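Local structure of CELL WALL surface anchor family protein (Streptococcus pneumoniae, 2WW8) at residues 229-234 / 253-258; 272-277 / 337-342; 383-388 / 577-582. The protein probably serves as the adhesin of the pneumococcal pilus, recognising host cells through an integrin-like domain that carries a magnesium ion. One frame throughout, in Å; residues are numbered along the deposited sequence.

Interaction 1: residues 229-234 / 253-258; sequences ILLDNS and EATRSL. With MG (magnesium ion), chain B.
Ile229 and Thr255 lie alongside each other, pointing opposite ways, their CG2 methyls 3.9 Å apart, where the strand runs almost antiparallel to the helix packed against it (axes 10.7 Å apart, 173°). Ile229 CG2, anti to the backbone N, rests on Thr255, while CG1 lies beside that N (chi1 -64°) and carries CD1 to a place where it bridges from Thr255 to Leu258, 4.0 Å from Leu258 CD2. A beta-branched isoleucine suits the place because it can fill both spots at once. Thr255 presents its methyl to the strand, and its OG1 donates a hydrogen bond to Ala251 O, one turn back in the same helix, so its polar end is satisfied in an apolar interface; Leu231 CD2 comes in at a slant, 4.2 Å from Thr255 OG1. Strand 225-232, helix 247-263 and the parallel strand 269-275 are consistent with a beta-alpha-beta crossover as in von Willebrand factor A-type folds, and the metal site lies at the C-terminal end of the first strand. There Asp232 and Ser234 fit the opening of the DxSxS signature of a MIDAS. Asp232 OD1 accepts from Ser234 N (2.8 Å), in an Asx turn, and from Ser234 OG (2.6 Å), which meets the syn lone pair of Asp232 OD1. That grip orients Ser234 OG, which binds the magnesium ion at 2.2 Å. The carboxylate itself reaches the ion through water 1, which donates to Asp232 OD2 at 2.6 Å.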
loop_
_atom_site.group_PDB
_atom_site.type_symbol
_atom_site.label_atom_id
_atom_site.label_comp_id
_atom_site.label_asym_id
_atom_site.label_seq_id
_atom_site.Cartn_x
_atom_site.Cartn_y
_atom_site.Cartn_z
ATOM N N ILE A 229 7.329 -21.582 27.136
ATOM C CA ILE A 229 6.432 -20.691 27.937
ATOM C C ILE A 229 5.443 -21.548 28.711
ATOM O O ILE A 229 4.790 -22.396 28.094
ATOM C CB ILE A 229 5.679 -19.742 27.035
ATOM C CG1 ILE A 229 6.704 -18.841 26.382
ATOM C CG2 ILE A 229 4.581 -18.957 27.813
ATOM C CD1 ILE A 229 6.136 -17.915 25.336
ATOM N N LEU A 230 5.371 -21.378 30.026
ATOM C CA LEU A 230 4.404 -22.144 30.805
ATOM C C LEU A 230 3.315 -21.179 31.208
ATOM O O LEU A 230 3.616 -20.123 31.739
ATOM C CB LEU A 230 4.966 -22.608 32.154
ATOM C CG LEU A 230 6.141 -23.583 32.168
ATOM C CD1 LEU A 230 6.548 -23.935 33.596
ATOM C CD2 LEU A 230 5.638 -24.839 31.452
ATOM N N LEU A 231 2.064 -21.536 30.966
ATOM C CA LEU A 231 1.020 -20.550 31.142
ATOM C C LEU A 231 -0.126 -21.166 31.992
ATOM O O LEU A 231 -0.741 -22.160 31.580
ATOM C CB LEU A 231 0.488 -20.169 29.766
ATOM C CG LEU A 231 -0.762 -19.249 29.777
ATOM C CD1 LEU A 231 -0.504 -17.931 30.531
ATOM C CD2 LEU A 231 -1.226 -18.946 28.282
ATOM N N ASP A 232 -0.337 -20.603 33.173
ATOM C CA ASP A 232 -1.420 -20.997 34.094
ATOM C C ASP A 232 -2.792 -20.689 33.476
ATOM O O ASP A 232 -3.092 -19.558 33.057
ATOM C CB ASP A 232 -1.096 -20.294 35.451
ATOM C CG ASP A 232 -2.112 -20.521 36.580
ATOM O OD1 ASP A 232 -3.270 -20.938 36.341
ATOM O OD2 ASP A 232 -1.654 -20.232 37.722
ATOM N N ASN A 233 -3.636 -21.720 33.361
ATOM C CA ASN A 233 -5.013 -21.532 32.852
ATOM C C ASN A 233 -6.011 -22.016 33.946
ATOM O O ASN A 233 -7.094 -22.528 33.617
ATOM C CB ASN A 233 -5.219 -22.258 31.517
ATOM C CG ASN A 233 -6.511 -21.853 30.763
ATOM O OD1 ASN A 233 -7.275 -22.738 30.405
ATOM N ND2 ASN A 233 -6.773 -20.581 30.566
ATOM N N SER A 234 -5.643 -21.870 35.225
ATOM C CA SER A 234 -6.499 -22.272 36.349
ATOM C C SER A 234 -7.793 -21.380 36.356
ATOM O O SER A 234 -7.849 -20.317 35.717
ATOM C CB SER A 234 -5.741 -22.187 37.691
ATOM O OG SER A 234 -5.359 -20.819 37.867
ATOM N N GLU A 253 -2.745 -12.438 25.469
ATOM C CA GLU A 253 -2.217 -11.428 24.549
ATOM C C GLU A 253 -0.725 -11.137 24.804
ATOM O O GLU A 253 0.012 -10.930 23.822
ATOM C CB GLU A 253 -3.024 -10.126 24.570
ATOM C CG GLU A 253 -4.528 -10.286 24.193
ATOM C CD GLU A 253 -5.474 -9.108 24.581
ATOM O OE1 GLU A 253 -5.080 -8.183 25.350
ATOM O OE2 GLU A 253 -6.657 -9.115 24.135
ATOM N N ALA A 254 -0.295 -11.093 26.076
ATOM C CA ALA A 254 1.114 -10.869 26.411
ATOM C C ALA A 254 1.952 -12.069 25.885
ATOM O O ALA A 254 3.000 -11.872 25.288
ATOM C CB ALA A 254 1.324 -10.717 27.916
ATOM N N THR A 255 1.469 -13.301 26.074
ATOM C CA THR A 255 2.183 -14.482 25.586
ATOM C C THR A 255 2.401 -14.422 24.062
ATOM O O THR A 255 3.554 -14.601 23.612
ATOM C CB THR A 255 1.467 -15.774 26.022
ATOM O OG1 THR A 255 1.405 -15.797 27.446
ATOM C CG2 THR A 255 2.110 -17.091 25.517
ATOM N N ARG A 256 1.315 -14.149 23.323
ATOM C CA ARG A 256 1.387 -14.006 21.872
ATOM C C ARG A 256 2.426 -12.954 21.473
ATOM O O ARG A 256 3.128 -13.228 20.494
ATOM C CB ARG A 256 0.046 -13.689 21.202
ATOM C CG ARG A 256 -0.946 -14.878 21.350
ATOM C CD ARG A 256 -2.328 -14.438 20.839
ATOM N NE ARG A 256 -3.123 -15.657 20.888
ATOM C CZ ARG A 256 -4.447 -15.728 20.870
ATOM N NH1 ARG A 256 -5.155 -14.599 20.779
ATOM N NH2 ARG A 256 -5.016 -16.941 20.921
ATOM N N SER A 257 2.481 -11.813 22.175
ATOM C CA SER A 257 3.438 -10.756 21.799
ATOM C C SER A 257 4.868 -11.168 22.112
ATOM O O SER A 257 5.750 -10.896 21.318
ATOM C CB SER A 257 3.161 -9.377 22.391
ATOM O OG SER A 257 4.238 -8.536 22.010
ATOM N N LEU A 258 5.076 -11.841 23.233
ATOM C CA LEU A 258 6.380 -12.386 23.582
ATOM C C LEU A 258 6.860 -13.436 22.540
ATOM O O LEU A 258 8.009 -13.430 22.115
ATOM C CB LEU A 258 6.357 -13.003 24.998
ATOM C CG LEU A 258 7.664 -13.684 25.449
ATOM C CD1 LEU A 258 8.804 -12.667 25.522
ATOM C CD2 LEU A 258 7.517 -14.451 26.759
HETATM MG MG MG B . -4.902 -19.769 39.725
HETATM O O HOH W 1 -3.091 -20.795 39.835
HETATM O O HOH W 2 -6.079 -21.034 40.793
HETATM O O HOH W 3 -4.793 -18.632 41.482
#

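Interaction 2: residues 272-277 / 337-342; sequences LVTYAS and KVPTEA
Leu272 and Val338 make the tight end of this contact: Leu272 stands roughly perpendicular to Val338, and its methyl CD2 comes to 3.7 Å from CG2 of Val338. With CG of Leu272 anti to the backbone N (chi1 165°), the forked end extends from the strand, and the same CD2 also lies 4.0 Å from Val338 N, so it covers backbone as well as side chain. Val338 is hemmed in further by Thr255, Arg256 and Ile259 of helix 247-263, a setting that suits a compact, branched apolar residue. Two residues along the strand, Thr274 passes the compact, puckered ring of Pro339 in the opposite sense, OG1 3.8 Å from CD and CG2 4.1 Å from CG. Thr274 OG1 is hydrogen-bonded to Tyr319 O, which satisfies the hydroxyl although its neighbour across the contact is an apolar ring; Leu231 and Tyr319 also touch Pro339. The solvent side is looser. Lys337 starts toward the strand, its CB 4.4 Å from Leu272 CD2, but its chain then leads away, and NZ finds a salt bridge with Asp318 and the carbonyl of Ser320. Beyond Pro339 the loop turns from the strand toward solvent at Glu341. The contact thus lays a loop, emerging from helix 328-337, over the outermost strand 269-275 of a parallel sheet, consistent with the core of a von Willebrand factor A-type domain.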
loop_
_atom_site.group_PDB
_atom_site.type_symbol
_atom_site.label_atom_id
_atom_site.label_comp_id
_atom_site.label_asym_id
_atom_site.label_seq_id
_atom_site.Cartn_x
_atom_site.Cartn_y
_atom_site.Cartn_z
ATOM N N LEU A 272 5.009 -24.206 24.060
ATOM C CA LEU A 272 3.959 -23.606 24.882
ATOM C C LEU A 272 3.341 -24.744 25.681
ATOM O O LEU A 272 2.936 -25.793 25.130
ATOM C CB LEU A 272 2.900 -22.926 23.985
ATOM C CG LEU A 272 1.574 -22.574 24.717
ATOM C CD1 LEU A 272 1.828 -21.453 25.760
ATOM C CD2 LEU A 272 0.512 -22.196 23.635
ATOM N N VAL A 273 3.332 -24.559 26.997
ATOM C CA VAL A 273 2.692 -25.519 27.881
ATOM C C VAL A 273 1.640 -24.741 28.674
ATOM O O VAL A 273 1.993 -23.883 29.502
ATOM C CB VAL A 273 3.681 -26.191 28.849
ATOM C CG1 VAL A 273 2.963 -27.159 29.861
ATOM C CG2 VAL A 273 4.823 -26.970 28.067
ATOM N N THR A 274 0.376 -25.100 28.471
ATOM C CA THR A 274 -0.702 -24.565 29.284
ATOM C C THR A 274 -1.127 -25.596 30.330
ATOM O O THR A 274 -1.254 -26.799 30.011
ATOM C CB THR A 274 -1.861 -24.153 28.393
ATOM O OG1 THR A 274 -1.423 -23.014 27.612
ATOM C CG2 THR A 274 -3.108 -23.711 29.233
ATOM N N TYR A 275 -1.332 -25.142 31.566
ATOM C CA TYR A 275 -1.600 -26.092 32.668
ATOM C C TYR A 275 -2.659 -25.597 33.659
ATOM O O TYR A 275 -2.819 -24.393 33.848
ATOM C CB TYR A 275 -0.369 -26.483 33.481
ATOM C CG TYR A 275 0.185 -25.403 34.405
ATOM C CD1 TYR A 275 0.958 -24.350 33.890
ATOM C CD2 TYR A 275 -0.070 -25.436 35.772
ATOM C CE1 TYR A 275 1.500 -23.377 34.737
ATOM C CE2 TYR A 275 0.506 -24.468 36.643
ATOM C CZ TYR A 275 1.282 -23.468 36.114
ATOM O OH TYR A 275 1.747 -22.503 36.979
ATOM N N ALA A 276 -3.272 -26.552 34.343
ATOM C CA ALA A 276 -4.078 -26.234 35.525
ATOM C C ALA A 276 -3.974 -27.499 36.372
ATOM O O ALA A 276 -2.861 -27.698 36.945
ATOM C CB ALA A 276 -5.517 -25.740 35.184
ATOM N N SER A 277 -5.031 -28.312 36.532
ATOM C CA SER A 277 -4.855 -29.562 37.294
ATOM C C SER A 277 -4.013 -30.575 36.520
ATOM O O SER A 277 -3.618 -31.609 37.070
ATOM C CB SER A 277 -6.236 -30.255 37.554
ATOM O OG SER A 277 -7.068 -29.399 38.338
ATOM N N LYS A 337 -3.194 -21.395 19.703
ATOM C CA LYS A 337 -3.489 -22.319 20.807
ATOM C C LYS A 337 -3.399 -21.651 22.147
ATOM O O LYS A 337 -3.885 -22.217 23.154
ATOM C CB LYS A 337 -2.528 -23.519 20.782
ATOM C CG LYS A 337 -3.114 -24.390 19.652
ATOM C CD LYS A 337 -2.297 -25.596 19.384
ATOM C CE LYS A 337 -2.933 -26.748 20.128
ATOM N NZ LYS A 337 -1.985 -27.934 19.997
ATOM N N VAL A 338 -2.746 -20.486 22.184
ATOM C CA VAL A 338 -2.687 -19.693 23.420
ATOM C C VAL A 338 -4.140 -19.371 23.869
ATOM O O VAL A 338 -4.845 -18.771 23.104
ATOM C CB VAL A 338 -1.883 -18.402 23.243
ATOM C CG1 VAL A 338 -1.904 -17.637 24.557
ATOM C CG2 VAL A 338 -0.410 -18.706 22.837
ATOM N N PRO A 339 -4.560 -19.750 25.099
ATOM C CA PRO A 339 -5.915 -19.478 25.543
ATOM C C PRO A 339 -6.060 -17.978 25.898
ATOM O O PRO A 339 -5.103 -17.396 26.449
ATOM C CB PRO A 339 -6.036 -20.341 26.813
ATOM C CG PRO A 339 -4.636 -20.352 27.371
ATOM C CD PRO A 339 -3.771 -20.445 26.133
ATOM N N THR A 340 -7.230 -17.401 25.627
ATOM C CA THR A 340 -7.548 -16.056 26.178
ATOM C C THR A 340 -8.766 -16.057 27.121
ATOM O O THR A 340 -9.333 -14.991 27.428
ATOM C CB THR A 340 -7.816 -15.029 25.046
ATOM O OG1 THR A 340 -8.810 -15.575 24.165
ATOM C CG2 THR A 340 -6.522 -14.760 24.291
ATOM N N GLU A 341 -9.158 -17.265 27.536
ATOM C CA GLU A 341 -10.268 -17.479 28.477
ATOM C C GLU A 341 -9.820 -18.603 29.377
ATOM O O GLU A 341 -8.933 -19.399 28.978
ATOM C CB GLU A 341 -11.520 -17.976 27.715
ATOM C CG GLU A 341 -11.945 -17.126 26.501
ATOM C CD GLU A 341 -12.616 -15.796 26.854
ATOM O OE1 GLU A 341 -13.007 -15.556 28.029
ATOM O OE2 GLU A 341 -12.771 -14.965 25.934
ATOM N N ALA A 342 -10.461 -18.702 30.537
ATOM C CA ALA A 342 -10.378 -19.825 31.437
ATOM C C ALA A 342 -11.833 -20.174 31.803
ATOM O O ALA A 342 -12.776 -19.531 31.374
ATOM C CB ALA A 342 -9.555 -19.444 32.694
#

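Interaction 3: residues 383-388 / 577-582; sequences FHITDG and EQLNRY. With MG (magnesium ion), chain B.
Thr386 OG1 is gripped twice: it accepts the N-H of Gly388 at 3.2 Å in an almost straight bond (172°), an ST turn, and it is hydrogen-bonded to Asp232 OD2, which also receives the N-H of Asp387. This braces the turn on which Asp387 OD1 binds the magnesium ion at 2.2 Å, while Asp387 O accepts from water 3 at 2.8 Å; OD2 forms a salt bridge with Arg247. At the other end of the strand the contact with the helix is made by apolar side chains. Leu579 CD1 meets Ile385 CD1 at 3.8 Å, and its CD2 sits against both Phe383 CD1 and Ile385 CG1, 3.9 Å from each. Ile385 lies nearly square to the leucine; its CG1, anti to the carbonyl carbon (chi1 -66°), sends CD1 across, a span that suits a long, branched isoleucine. Phe383 has a ring broad enough to reach a second helix residue: Tyr582 CB meets its edge, 4.1 Å from CE1, while the tyrosine ring leads off to stack with Phe535 and its OH bonds with Glu564 O. Segment 577-582 runs nearly antiparallel to 383-386 (158°, axes 10.5 Å apart at closest), beside helix 247-263, whose Leu258 and Thr255 touch Phe383 and Ile385, and against strand 533-539 through Leu579.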
loop_
_atom_site.group_PDB
_atom_site.type_symbol
_atom_site.label_atom_id
_atom_site.label_comp_id
_atom_site.label_asym_id
_atom_site.label_seq_id
_atom_site.Cartn_x
_atom_site.Cartn_y
_atom_site.Cartn_z
ATOM N N PHE A 383 9.820 -19.032 30.464
ATOM C CA PHE A 383 8.952 -17.950 30.976
ATOM C C PHE A 383 7.678 -18.602 31.591
ATOM O O PHE A 383 6.919 -19.272 30.912
ATOM C CB PHE A 383 8.554 -16.999 29.818
ATOM C CG PHE A 383 9.654 -16.112 29.340
ATOM C CD1 PHE A 383 9.886 -14.891 29.956
ATOM C CD2 PHE A 383 10.445 -16.493 28.238
ATOM C CE1 PHE A 383 10.918 -14.056 29.476
ATOM C CE2 PHE A 383 11.445 -15.675 27.771
ATOM C CZ PHE A 383 11.693 -14.453 28.374
ATOM N N HIS A 384 7.458 -18.404 32.870
ATOM C CA HIS A 384 6.333 -19.017 33.524
ATOM C C HIS A 384 5.401 -17.886 34.009
ATOM O O HIS A 384 5.786 -17.007 34.821
ATOM C CB HIS A 384 6.880 -19.708 34.743
ATOM C CG HIS A 384 5.832 -20.458 35.523
ATOM N ND1 HIS A 384 6.129 -21.114 36.695
ATOM C CD2 HIS A 384 4.535 -20.735 35.256
ATOM C CE1 HIS A 384 5.033 -21.699 37.160
ATOM N NE2 HIS A 384 4.052 -21.477 36.308
ATOM N N ILE A 385 4.175 -17.933 33.521
ATOM C CA ILE A 385 3.182 -16.947 33.900
ATOM C C ILE A 385 2.181 -17.700 34.790
ATOM O O ILE A 385 1.553 -18.696 34.369
ATOM C CB ILE A 385 2.458 -16.368 32.672
ATOM C CG1 ILE A 385 3.446 -15.560 31.829
ATOM C CG2 ILE A 385 1.203 -15.511 33.064
ATOM C CD1 ILE A 385 3.050 -15.576 30.327
ATOM N N THR A 386 2.003 -17.208 36.012
ATOM C CA THR A 386 1.034 -17.906 36.865
ATOM C C THR A 386 0.256 -16.915 37.748
ATOM O O THR A 386 0.780 -15.812 38.028
ATOM C CB THR A 386 1.779 -18.970 37.711
ATOM O OG1 THR A 386 0.917 -19.493 38.723
ATOM C CG2 THR A 386 3.040 -18.429 38.330
ATOM N N ASP A 387 -0.932 -17.322 38.225
ATOM C CA ASP A 387 -1.634 -16.448 39.193
ATOM C C ASP A 387 -1.861 -17.175 40.522
ATOM O O ASP A 387 -2.741 -16.808 41.287
ATOM C CB ASP A 387 -2.932 -15.879 38.628
ATOM C CG ASP A 387 -4.058 -16.892 38.689
ATOM O OD1 ASP A 387 -3.809 -18.107 38.813
ATOM O OD2 ASP A 387 -5.219 -16.497 38.510
ATOM N N GLY A 388 -1.094 -18.211 40.816
ATOM C CA GLY A 388 -1.292 -18.854 42.122
ATOM C C GLY A 388 -0.274 -19.898 42.528
ATOM O O GLY A 388 0.408 -20.513 41.706
ATOM N N GLU A 577 4.730 -5.887 29.807
ATOM C CA GLU A 577 5.853 -5.053 30.155
ATOM C C GLU A 577 6.839 -5.880 30.978
ATOM O O GLU A 577 8.048 -5.766 30.798
ATOM C CB GLU A 577 5.355 -3.834 30.928
ATOM C CG GLU A 577 6.426 -2.987 31.618
ATOM C CD GLU A 577 5.672 -1.973 32.512
ATOM O OE1 GLU A 577 5.203 -0.945 31.965
ATOM O OE2 GLU A 577 5.459 -2.246 33.730
ATOM N N GLN A 578 6.335 -6.718 31.879
ATOM C CA GLN A 578 7.273 -7.467 32.731
ATOM C C GLN A 578 7.991 -8.622 32.029
ATOM O O GLN A 578 9.199 -8.822 32.227
ATOM C CB GLN A 578 6.568 -7.882 34.009
ATOM C CG GLN A 578 7.466 -8.465 35.038
ATOM C CD GLN A 578 8.650 -7.575 35.414
ATOM O OE1 GLN A 578 9.789 -8.065 35.389
ATOM N NE2 GLN A 578 8.424 -6.296 35.679
ATOM N N LEU A 579 7.252 -9.342 31.179
ATOM C CA LEU A 579 7.836 -10.358 30.313
ATOM C C LEU A 579 8.872 -9.686 29.423
ATOM O O LEU A 579 9.978 -10.222 29.231
ATOM C CB LEU A 579 6.786 -11.019 29.421
ATOM C CG LEU A 579 5.773 -11.904 30.136
ATOM C CD1 LEU A 579 4.618 -12.263 29.201
ATOM C CD2 LEU A 579 6.396 -13.212 30.670
ATOM N N ASN A 580 8.495 -8.550 28.846
ATOM C CA ASN A 580 9.466 -7.811 28.058
ATOM C C ASN A 580 10.761 -7.400 28.799
ATOM O O ASN A 580 11.858 -7.465 28.244
ATOM C CB ASN A 580 8.768 -6.600 27.419
ATOM C CG ASN A 580 9.461 -6.165 26.147
ATOM O OD1 ASN A 580 10.095 -6.952 25.442
ATOM N ND2 ASN A 580 9.432 -4.888 25.906
ATOM N N ARG A 581 10.641 -6.909 30.026
ATOM C CA ARG A 581 11.763 -6.590 30.890
ATOM C C ARG A 581 12.676 -7.814 31.082
ATOM O O ARG A 581 13.900 -7.707 30.953
ATOM C CB ARG A 581 11.220 -6.109 32.263
ATOM C CG ARG A 581 12.294 -5.420 33.114
ATOM C CD ARG A 581 11.746 -4.843 34.419
ATOM N NE ARG A 581 11.345 -5.881 35.395
ATOM C CZ ARG A 581 12.163 -6.560 36.211
ATOM N NH1 ARG A 581 13.463 -6.344 36.224
ATOM N NH2 ARG A 581 11.693 -7.440 37.063
ATOM N N TYR A 582 12.114 -8.980 31.353
ATOM C CA TYR A 582 12.954 -10.178 31.578
ATOM C C TYR A 582 13.573 -10.599 30.222
ATOM O O TYR A 582 14.766 -10.971 30.163
ATOM C CB TYR A 582 12.150 -11.327 32.226
ATOM C CG TYR A 582 11.926 -11.190 33.712
ATOM C CD1 TYR A 582 12.961 -10.814 34.546
ATOM C CD2 TYR A 582 10.685 -11.484 34.292
ATOM C CE1 TYR A 582 12.802 -10.674 35.892
ATOM C CE2 TYR A 582 10.536 -11.399 35.671
ATOM C CZ TYR A 582 11.571 -10.984 36.447
ATOM O OH TYR A 582 11.437 -10.881 37.799
HETATM MG MG MG B . -4.902 -19.769 39.725
HETATM O O HOH W 3 -4.793 -18.632 41.482
HETATM O O HOH W 2 -6.079 -21.034 40.793
HETATM O O HOH W 1 -3.091 -20.795 39.835
#

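Overall arrangement
All three contacts are built on one parallel sheet, whose neighbouring strands 269-275, 225-232 and 379-386 carry interactions 2, 1 and 3 in turn. The centres of interactions 1 and 2 lie about 7 Å apart, those of 1 and 3 about 8 Å, and those of 2 and 3 about 14 Å, so interaction 1 is the middle piece. Backbone bonds such as Leu231 N to Val273 O and Leu230 N to Phe383 O (both 2.8 Å) join the strands, and Tyr275 OH reaches across to His384 NE2 (2.6 Å). Interactions 1 and 3 share the magnesium ion, whose six ligands are Ser234, Ser236, Asp387 and three waters. The side chain of Thr274 is about 11 Å from the magnesium ion.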